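Local structure of putative Transcriptional Regulator (Rhodococcus sp., 2IA2) at residues L57-Y65 against F73-L82; V107-I115 against A225-Y236. The protein probably regulates transcription as an IclR-type factor, binding DNA through its helix-turn-helix domain and an effector through its C-terminal domain. One frame throughout, in Å; residues are numbered along the deposited sequence.

Overall arrangement
The two interactions lie in the two halves of an IclR-type chain, on opposite sides of its centre, with their centres about 44 Å apart. Interaction 1 joins the end of helix 50-63 in the DNA-binding part to strand 72-75 and the turn after it. It is partly buried, and the second subunit reaches many of its residues. Ring packing and two hydrogen bonds carry it. Interaction 2 is a buried pairing of strands 110-117 and 223-232, next to each other in the antiparallel sheet of the C-terminal domain. Backbone bonds carry it, and a carboxylate network closes one end. The two contacts share no helix or strand.

Interaction 1: residues L57-Y65 against F73-L82; sequences LLTLVELGY and FWLTPRVLEL
Leu57 lays its CD1 methyl over the centre of the Phe73 ring, 3.8 Å from the centroid and 8° off the ring normal. This is a CH-pi contact. CB and CD2 of Leu57 also reach the ring. Val61 comes to the ring edge with CG2. Leu39 of helix 39-46 packs on both Leu57 and Phe73. The contact thus joins the last helix of the helix-turn-helix region to the hairpin that follows, as in winged helix-turn-helix domains.

At the far end of helix 50-63 a Schellman motif turns the chain at Gly64. Its positive phi favours glycine there. Thr76 OG1 donates to Gly64 O at 2.6 Å, in the carbonyl plane on a lone pair. The same OG1 accepts from Arg78 N at 3.1 Å, which makes an ST turn. Thr76 N donates to Tyr65 O at 3.0 Å, from above the carbonyl plane.

Arg78 crosses Tyr65 at about a right angle. Its CD sits over one face of the ring, 4.1 Å from the centroid and offset toward the rim. CG approaches CE2 of the ring. The bend at chi3 (-54°) turns NE away from the ring face, toward the carbonyls of Leu63 and Gly64, with the guanidinium and ring planes 86° apart. A water links Gly64 O to Arg78 NH2. Val79 meets the ring at its edge, and Leu82 CD2 comes 3.6 Å from Tyr65 OH. That hydroxyl has a weak hydrogen bond with Arg28 of the second subunit. The arginine therefore packs on Tyr65 with its aliphatic stem rather than by a cation-pi stack, and Thr76 OG1 serves both the helix end and its own turn.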
loop_
_atom_site.group_PDB
_atom_site.type_symbol
_atom_site.label_atom_id
_atom_site.label_comp_id
_atom_site.label_asym_id
_atom_site.label_seq_id
_atom_site.Cartn_x
_atom_site.Cartn_y
_atom_site.Cartn_z
ATOM N N LEU A 57 21.870 -7.360 -15.560
ATOM C CA LEU A 57 20.769 -7.395 -16.495
ATOM C C LEU A 57 20.556 -8.805 -17.030
ATOM O O LEU A 57 19.423 -9.258 -17.128
ATOM C CB LEU A 57 20.989 -6.439 -17.650
ATOM C CG LEU A 57 20.723 -4.983 -17.302
ATOM C CD1 LEU A 57 21.302 -4.100 -18.419
ATOM C CD2 LEU A 57 19.183 -4.722 -17.046
ATOM N N LEU A 58 21.621 -9.519 -17.372
ATOM C CA LEU A 58 21.400 -10.859 -17.958
ATOM C C LEU A 58 20.922 -11.858 -16.921
ATOM O O LEU A 58 20.184 -12.784 -17.230
ATOM C CB LEU A 58 22.626 -11.380 -18.712
ATOM C CG LEU A 58 23.028 -10.598 -19.976
ATOM C CD1 LEU A 58 24.305 -11.188 -20.643
ATOM C CD2 LEU A 58 21.855 -10.522 -20.960
ATOM N N THR A 59 21.296 -11.643 -15.672
ATOM C CA THR A 59 20.800 -12.515 -14.618
ATOM C C THR A 59 19.349 -12.233 -14.425
ATOM O O THR A 59 18.552 -13.147 -14.399
ATOM C CB THR A 59 21.609 -12.350 -13.325
ATOM O OG1 THR A 59 22.966 -12.670 -13.631
ATOM C CG2 THR A 59 21.129 -13.299 -12.232
ATOM N N LEU A 60 18.973 -10.961 -14.353
ATOM C CA LEU A 60 17.548 -10.607 -14.226
ATOM C C LEU A 60 16.670 -11.074 -15.375
ATOM O O LEU A 60 15.541 -11.472 -15.161
ATOM C CB LEU A 60 17.369 -9.092 -14.010
ATOM C CG LEU A 60 17.968 -8.580 -12.712
ATOM C CD1 LEU A 60 18.077 -7.033 -12.710
ATOM C CD2 LEU A 60 17.152 -9.074 -11.519
ATOM N N VAL A 61 17.158 -10.988 -16.604
ATOM C CA VAL A 61 16.461 -11.607 -17.724
ATOM C C VAL A 61 16.267 -13.141 -17.507
ATOM O O VAL A 61 15.159 -13.674 -17.693
ATOM C CB VAL A 61 17.170 -11.330 -19.050
ATOM C CG1 VAL A 61 16.579 -12.209 -20.130
ATOM C CG2 VAL A 61 17.022 -9.854 -19.458
ATOM N N GLU A 62 17.352 -13.843 -17.154
ATOM C CA GLU A 62 17.283 -15.264 -16.854
ATOM C C GLU A 62 16.242 -15.570 -15.760
ATOM O O GLU A 62 15.458 -16.522 -15.880
ATOM C CB GLU A 62 18.689 -15.787 -16.468
ATOM C CG GLU A 62 18.842 -17.290 -16.527
ATOM C CD GLU A 62 20.271 -17.762 -16.961
ATOM O OE1 GLU A 62 21.245 -16.936 -17.113
ATOM O OE2 GLU A 62 20.420 -19.003 -17.145
ATOM N N LEU A 63 16.226 -14.754 -14.701
ATOM C CA LEU A 63 15.284 -14.897 -13.607
ATOM C C LEU A 63 13.862 -14.475 -13.962
ATOM O O LEU A 63 12.939 -14.777 -13.220
ATOM C CB LEU A 63 15.775 -14.122 -12.388
ATOM C CG LEU A 63 17.034 -14.715 -11.754
ATOM C CD1 LEU A 63 17.549 -13.856 -10.658
ATOM C CD2 LEU A 63 16.716 -16.127 -11.185
ATOM N N GLY A 64 13.654 -13.774 -15.070
ATOM C CA GLY A 64 12.280 -13.425 -15.475
ATOM C C GLY A 64 11.765 -12.100 -14.935
ATOM O O GLY A 64 10.576 -11.754 -15.129
ATOM N N TYR A 65 12.678 -11.333 -14.322
ATOM C CA TYR A 65 12.372 -10.019 -13.766
ATOM C C TYR A 65 12.559 -8.924 -14.807
ATOM O O TYR A 65 11.944 -7.836 -14.703
ATOM C CB TYR A 65 13.274 -9.718 -12.572
ATOM C CG TYR A 65 12.927 -10.541 -11.355
ATOM C CD1 TYR A 65 13.756 -11.549 -10.913
ATOM C CD2 TYR A 65 11.776 -10.289 -10.629
ATOM C CE1 TYR A 65 13.444 -12.316 -9.767
ATOM C CE2 TYR A 65 11.452 -11.053 -9.489
ATOM C CZ TYR A 65 12.282 -12.058 -9.070
ATOM O OH TYR A 65 11.929 -12.814 -7.961
ATOM N N PHE A 73 16.105 -2.924 -22.390
ATOM C CA PHE A 73 15.670 -3.783 -21.295
ATOM C C PHE A 73 14.533 -3.065 -20.600
ATOM O O PHE A 73 14.467 -1.824 -20.631
ATOM C CB PHE A 73 16.831 -3.948 -20.288
ATOM C CG PHE A 73 18.060 -4.531 -20.879
ATOM C CD1 PHE A 73 18.998 -3.724 -21.547
ATOM C CD2 PHE A 73 18.295 -5.889 -20.793
ATOM C CE1 PHE A 73 20.170 -4.278 -22.120
ATOM C CE2 PHE A 73 19.455 -6.465 -21.366
ATOM C CZ PHE A 73 20.397 -5.656 -22.042
ATOM N N TRP A 74 13.626 -3.827 -19.996
ATOM C CA TRP A 74 12.550 -3.280 -19.192
ATOM C C TRP A 74 12.100 -4.321 -18.166
ATOM O O TRP A 74 12.491 -5.473 -18.240
ATOM C CB TRP A 74 11.358 -2.856 -20.083
ATOM C CG TRP A 74 10.834 -3.984 -20.910
ATOM C CD1 TRP A 74 9.811 -4.845 -20.575
ATOM C CD2 TRP A 74 11.310 -4.418 -22.205
ATOM N NE1 TRP A 74 9.618 -5.763 -21.573
ATOM C CE2 TRP A 74 10.512 -5.535 -22.585
ATOM C CE3 TRP A 74 12.333 -3.978 -23.076
ATOM C CZ2 TRP A 74 10.693 -6.220 -23.817
ATOM C CZ3 TRP A 74 12.511 -4.652 -24.292
ATOM C CH2 TRP A 74 11.690 -5.762 -24.653
ATOM N N LEU A 75 11.270 -3.910 -17.221
ATOM C CA LEU A 75 10.847 -4.831 -16.178
ATOM C C LEU A 75 9.614 -5.607 -16.590
ATOM O O LEU A 75 8.851 -5.166 -17.424
ATOM C CB LEU A 75 10.554 -4.110 -14.856
ATOM C CG LEU A 75 11.776 -3.386 -14.278
ATOM C CD1 LEU A 75 11.334 -2.527 -13.096
ATOM C CD2 LEU A 75 12.845 -4.416 -13.881
ATOM N N THR A 76 9.417 -6.751 -15.954
ATOM C CA THR A 76 8.267 -7.596 -16.189
ATOM C C THR A 76 7.458 -7.593 -14.898
ATOM O O THR A 76 7.974 -7.156 -13.857
ATOM C CB THR A 76 8.689 -9.066 -16.419
ATOM O OG1 THR A 76 9.070 -9.630 -15.166
ATOM C CG2 THR A 76 9.811 -9.244 -17.466
ATOM N N PRO A 77 6.181 -8.047 -14.937
ATOM C CA PRO A 77 5.340 -8.142 -13.722
ATOM C C PRO A 77 5.825 -9.095 -12.664
ATOM O O PRO A 77 5.255 -9.130 -11.585
ATOM C CB PRO A 77 3.969 -8.636 -14.258
ATOM C CG PRO A 77 4.266 -9.184 -15.658
ATOM C CD PRO A 77 5.453 -8.421 -16.165
ATOM N N ARG A 78 6.878 -9.873 -12.922
ATOM C CA ARG A 78 7.380 -10.747 -11.859
ATOM C C ARG A 78 7.931 -9.954 -10.700
ATOM O O ARG A 78 7.955 -10.424 -9.555
ATOM C CB ARG A 78 8.417 -11.726 -12.405
ATOM C CG ARG A 78 8.918 -12.782 -11.340
ATOM C CD ARG A 78 9.889 -13.811 -11.941
ATOM N NE ARG A 78 9.237 -14.401 -13.087
ATOM C CZ ARG A 78 8.883 -15.686 -13.249
ATOM N NH1 ARG A 78 9.139 -16.617 -12.339
ATOM N NH2 ARG A 78 8.250 -16.034 -14.364
ATOM N N VAL A 79 8.355 -8.720 -10.979
ATOM C CA VAL A 79 8.861 -7.842 -9.926
ATOM C C VAL A 79 7.833 -7.606 -8.828
ATOM O O VAL A 79 8.195 -7.436 -7.687
ATOM C CB VAL A 79 9.356 -6.473 -10.563
ATOM C CG1 VAL A 79 10.114 -5.631 -9.550
ATOM C CG2 VAL A 79 10.243 -6.813 -11.792
ATOM N N LEU A 80 6.538 -7.603 -9.167
ATOM C CA LEU A 80 5.472 -7.532 -8.151
ATOM C C LEU A 80 5.453 -8.678 -7.155
ATOM O O LEU A 80 4.918 -8.517 -6.058
ATOM C CB LEU A 80 4.046 -7.380 -8.817
ATOM C CG LEU A 80 3.893 -6.062 -9.608
ATOM C CD1 LEU A 80 2.505 -6.054 -10.348
ATOM C CD2 LEU A 80 4.000 -4.867 -8.665
ATOM N N GLU A 81 6.010 -9.828 -7.531
ATOM C CA GLU A 81 6.089 -10.949 -6.613
ATOM C C GLU A 81 6.998 -10.648 -5.394
ATOM O O GLU A 81 6.949 -11.333 -4.357
ATOM C CB GLU A 81 6.494 -12.219 -7.412
ATOM C CG GLU A 81 5.543 -12.382 -8.711
ATOM C CD GLU A 81 5.326 -13.806 -9.327
ATOM O OE1 GLU A 81 5.357 -14.815 -8.578
ATOM O OE2 GLU A 81 5.080 -13.897 -10.570
ATOM N N LEU A 82 7.824 -9.603 -5.495
ATOM C CA LEU A 82 8.685 -9.223 -4.391
ATOM C C LEU A 82 7.886 -8.377 -3.384
ATOM O O LEU A 82 8.042 -7.157 -3.365
ATOM C CB LEU A 82 9.924 -8.462 -4.911
ATOM C CG LEU A 82 10.817 -9.149 -5.986
ATOM C CD1 LEU A 82 11.711 -8.156 -6.791
ATOM C CD2 LEU A 82 11.657 -10.295 -5.415
HETATM O O HOH W 1 8.006 -13.217 -15.907
#

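Interaction 2: residues V107-I115 against A225-Y236; sequences VHESSSVSI and AAVNISTPAARY
Glu109 OE2 is gripped by two side chains and a water. Tyr236 OH donates to it at 2.6 Å on the anti side, 18° out of the carboxylate plane. Arg235 NE donates at 2.8 Å to the syn lone pair, in a salt bridge. This cluster closes one end of an antiparallel strand pair, 110-115 with 225-232, in the C-terminal IclR domain of the GAF clan. Both strands are interior to its sheet, flanked by 120-127 and 209-217.

A bend at chi2 (-59°) in the Glu109 chain helps set the carboxylate where Arg235 and Tyr236 meet it from the opposite direction. OE2 lies at the edge of the tyrosine ring. OE1 takes a weak bond from Thr231 OG1 and a salt bridge from Arg131. Arg131 comes close to Arg235, and the carboxylate between them probably offsets their like charges. A glutamine in place of Glu109 would probably leave Arg235 and Arg131 without their negative mate and weaken the hold on the Tyr236 hydroxyl.

Along the strands, Ser114 and Ala226 form a hydrogen-bonded pair, with Ser114 N to Ala226 O at 3.0 Å and Ala226 N to Ser114 O at 2.9 Å. Asn228 N gives a further bond to Ser112 O. Val113 and Val227 form a non-hydrogen-bonded pair on one face of the sheet. Val113 CG2 meets Val227 CB, the two side chains crossing at a slant. Ile229, whose side chain lies on that face, sets CG2 against Glu109 CB.

The other face is more polar, although Met150 of helix 149-156 packs on it at Ser114, Ala226 and Asn228. Ser114 OG is buried there without a polar partner. Farther along that face, toward Glu109, one water hydrogen-bonds with three groups: Ser110 OG, Ser112 OG at 2.6 Å, and Asn228 OD1, to which it donates at 2.7 Å.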
loop_
_atom_site.group_PDB
_atom_site.type_symbol
_atom_site.label_atom_id
_atom_site.label_comp_id
_atom_site.label_asym_id
_atom_site.label_seq_id
_atom_site.Cartn_x
_atom_site.Cartn_y
_atom_site.Cartn_z
ATOM N N VAL A 107 14.270 7.284 23.239
ATOM C CA VAL A 107 14.047 8.272 24.307
ATOM C C VAL A 107 13.554 7.682 25.636
ATOM O O VAL A 107 13.456 8.409 26.643
ATOM C CB VAL A 107 13.067 9.418 23.829
ATOM C CG1 VAL A 107 13.574 10.048 22.505
ATOM C CG2 VAL A 107 11.581 8.930 23.707
ATOM N N HIS A 108 13.264 6.379 25.638
ATOM C CA HIS A 108 12.831 5.633 26.822
ATOM C C HIS A 108 11.580 6.211 27.440
ATOM O O HIS A 108 11.517 6.432 28.679
ATOM C CB HIS A 108 13.952 5.559 27.886
ATOM C CG HIS A 108 15.212 4.973 27.352
ATOM N ND1 HIS A 108 15.278 3.671 26.898
ATOM C CD2 HIS A 108 16.419 5.530 27.098
ATOM C CE1 HIS A 108 16.490 3.441 26.423
ATOM N NE2 HIS A 108 17.202 4.551 26.532
ATOM N N GLU A 109 10.603 6.475 26.574
ATOM C CA GLU A 109 9.314 7.041 26.983
ATOM C C GLU A 109 8.236 6.397 26.109
ATOM O O GLU A 109 8.480 6.033 24.952
ATOM C CB GLU A 109 9.264 8.578 26.838
ATOM C CG GLU A 109 10.277 9.442 27.634
ATOM C CD GLU A 109 10.202 9.243 29.159
ATOM O OE1 GLU A 109 9.155 8.789 29.698
ATOM O OE2 GLU A 109 11.214 9.545 29.823
ATOM N N SER A 110 7.033 6.317 26.658
ATOM C CA SER A 110 5.838 5.886 25.923
ATOM C C SER A 110 5.551 6.756 24.660
ATOM O O SER A 110 5.612 8.003 24.731
ATOM C CB SER A 110 4.640 5.930 26.910
ATOM O OG SER A 110 3.363 6.067 26.266
ATOM N N SER A 111 5.272 6.097 23.519
ATOM C CA SER A 111 4.873 6.760 22.254
ATOM C C SER A 111 3.617 6.050 21.732
ATOM O O SER A 111 3.495 4.849 21.934
ATOM C CB SER A 111 5.995 6.753 21.213
ATOM O OG SER A 111 6.347 5.418 20.849
ATOM N N SER A 112 2.684 6.804 21.129
ATOM C CA SER A 112 1.430 6.287 20.647
ATOM C C SER A 112 1.070 6.934 19.342
ATOM O O SER A 112 1.584 8.055 18.996
ATOM C CB SER A 112 0.302 6.652 21.605
ATOM O OG SER A 112 0.594 6.208 22.932
ATOM N N VAL A 113 0.107 6.307 18.654
ATOM C CA VAL A 113 -0.503 6.969 17.494
ATOM C C VAL A 113 -1.999 6.936 17.731
ATOM O O VAL A 113 -2.523 5.931 18.183
ATOM C CB VAL A 113 -0.081 6.285 16.140
ATOM C CG1 VAL A 113 -1.001 6.710 14.977
ATOM C CG2 VAL A 113 1.355 6.617 15.791
ATOM N N SER A 114 -2.702 8.020 17.392
ATOM C CA SER A 114 -4.175 8.006 17.493
ATOM C C SER A 114 -4.808 8.637 16.278
ATOM O O SER A 114 -4.139 9.293 15.459
ATOM C CB SER A 114 -4.665 8.764 18.744
ATOM O OG SER A 114 -4.244 10.121 18.639
ATOM N N ILE A 115 -6.113 8.407 16.146
ATOM C CA ILE A 115 -6.881 9.032 15.093
ATOM C C ILE A 115 -8.081 9.691 15.742
ATOM O O ILE A 115 -8.364 9.416 16.902
ATOM C CB ILE A 115 -7.324 7.977 14.035
ATOM C CG1 ILE A 115 -8.233 6.924 14.696
ATOM C CG2 ILE A 115 -6.076 7.393 13.337
ATOM C CD1 ILE A 115 -8.920 6.022 13.759
ATOM N N ALA A 225 -3.581 11.320 11.262
ATOM C CA ALA A 225 -3.331 10.684 12.560
ATOM C C ALA A 225 -2.426 11.618 13.347
ATOM O O ALA A 225 -1.971 12.615 12.788
ATOM C CB ALA A 225 -2.650 9.289 12.354
ATOM N N ALA A 226 -2.177 11.323 14.621
ATOM C CA ALA A 226 -1.156 12.046 15.357
ATOM C C ALA A 226 -0.249 11.044 16.074
ATOM O O ALA A 226 -0.704 9.979 16.443
ATOM C CB ALA A 226 -1.795 12.948 16.357
ATOM N N VAL A 227 1.004 11.402 16.316
ATOM C CA VAL A 227 1.918 10.549 17.083
ATOM C C VAL A 227 2.345 11.369 18.321
ATOM O O VAL A 227 2.486 12.556 18.212
ATOM C CB VAL A 227 3.140 10.122 16.198
ATOM C CG1 VAL A 227 3.809 11.358 15.513
ATOM C CG2 VAL A 227 4.152 9.294 16.995
ATOM N N ASN A 228 2.512 10.733 19.480
ATOM C CA ASN A 228 2.938 11.440 20.672
ATOM C C ASN A 228 4.076 10.765 21.397
ATOM O O ASN A 228 4.464 9.639 21.064
ATOM C CB ASN A 228 1.735 11.740 21.625
ATOM C CG ASN A 228 1.475 10.656 22.663
ATOM O OD1 ASN A 228 2.097 9.596 22.637
ATOM N ND2 ASN A 228 0.539 10.923 23.604
ATOM N N ILE A 229 4.642 11.506 22.352
ATOM C CA ILE A 229 5.421 10.959 23.456
ATOM C C ILE A 229 4.660 11.435 24.696
ATOM O O ILE A 229 4.241 12.570 24.741
ATOM C CB ILE A 229 6.845 11.555 23.508
ATOM C CG1 ILE A 229 7.657 11.140 22.270
ATOM C CG2 ILE A 229 7.562 11.131 24.806
ATOM C CD1 ILE A 229 8.911 11.972 22.033
ATOM N N SER A 230 4.469 10.573 25.690
ATOM C CA SER A 230 3.808 10.991 26.918
ATOM C C SER A 230 4.747 10.711 28.084
ATOM O O SER A 230 5.419 9.664 28.121
ATOM C CB SER A 230 2.483 10.217 27.099
ATOM O OG SER A 230 1.661 10.821 28.104
ATOM N N THR A 231 4.786 11.628 29.055
ATOM C CA THR A 231 5.769 11.523 30.156
ATOM C C THR A 231 5.340 12.227 31.440
ATOM O O THR A 231 4.637 13.255 31.383
ATOM C CB THR A 231 7.175 12.023 29.683
ATOM O OG1 THR A 231 8.163 11.569 30.605
ATOM C CG2 THR A 231 7.235 13.543 29.542
ATOM N N PRO A 232 5.727 11.676 32.613
ATOM C CA PRO A 232 5.494 12.448 33.846
ATOM C C PRO A 232 6.167 13.801 33.776
ATOM O O PRO A 232 7.267 13.924 33.256
ATOM C CB PRO A 232 6.136 11.568 34.962
ATOM C CG PRO A 232 5.954 10.176 34.402
ATOM C CD PRO A 232 6.319 10.360 32.920
ATOM N N ALA A 233 5.491 14.815 34.271
ATOM C CA ALA A 233 6.101 16.132 34.340
ATOM C C ALA A 233 7.454 16.086 35.087
ATOM O O ALA A 233 8.393 16.847 34.740
ATOM C CB ALA A 233 5.126 17.115 35.005
ATOM N N ALA A 234 7.597 15.197 36.081
ATOM C CA ALA A 234 8.839 15.172 36.905
ATOM C C ALA A 234 10.100 14.716 36.159
ATOM O O ALA A 234 11.224 15.012 36.588
ATOM C CB ALA A 234 8.618 14.304 38.153
ATOM N N ARG A 235 9.962 14.011 35.037
ATOM C CA ARG A 235 11.153 13.512 34.328
ATOM C C ARG A 235 11.882 14.561 33.463
ATOM O O ARG A 235 13.090 14.416 33.192
ATOM C CB ARG A 235 10.766 12.347 33.428
ATOM C CG ARG A 235 10.147 11.171 34.108
ATOM C CD ARG A 235 9.933 9.998 33.047
ATOM N NE ARG A 235 11.217 9.427 32.630
ATOM C CZ ARG A 235 11.978 8.725 33.458
ATOM N NH1 ARG A 235 11.568 8.490 34.729
ATOM N NH2 ARG A 235 13.131 8.241 33.030
ATOM N N TYR A 236 11.170 15.619 33.030
ATOM C CA TYR A 236 11.781 16.686 32.154
ATOM C C TYR A 236 11.222 18.068 32.488
ATOM O O TYR A 236 10.018 18.214 32.658
ATOM C CB TYR A 236 11.471 16.417 30.646
ATOM C CG TYR A 236 11.872 15.049 30.148
ATOM C CD1 TYR A 236 10.977 13.976 30.203
ATOM C CD2 TYR A 236 13.152 14.813 29.617
ATOM C CE1 TYR A 236 11.355 12.711 29.812
ATOM C CE2 TYR A 236 13.518 13.517 29.163
ATOM C CZ TYR A 236 12.626 12.480 29.298
ATOM O OH TYR A 236 12.995 11.199 28.876
HETATM O O HOH W 2 15.052 10.437 27.283
HETATM O O HOH W 3 6.793 7.636 29.203
HETATM O O HOH W 4 13.630 8.351 30.489
HETATM O O HOH W 5 1.888 7.687 24.597
#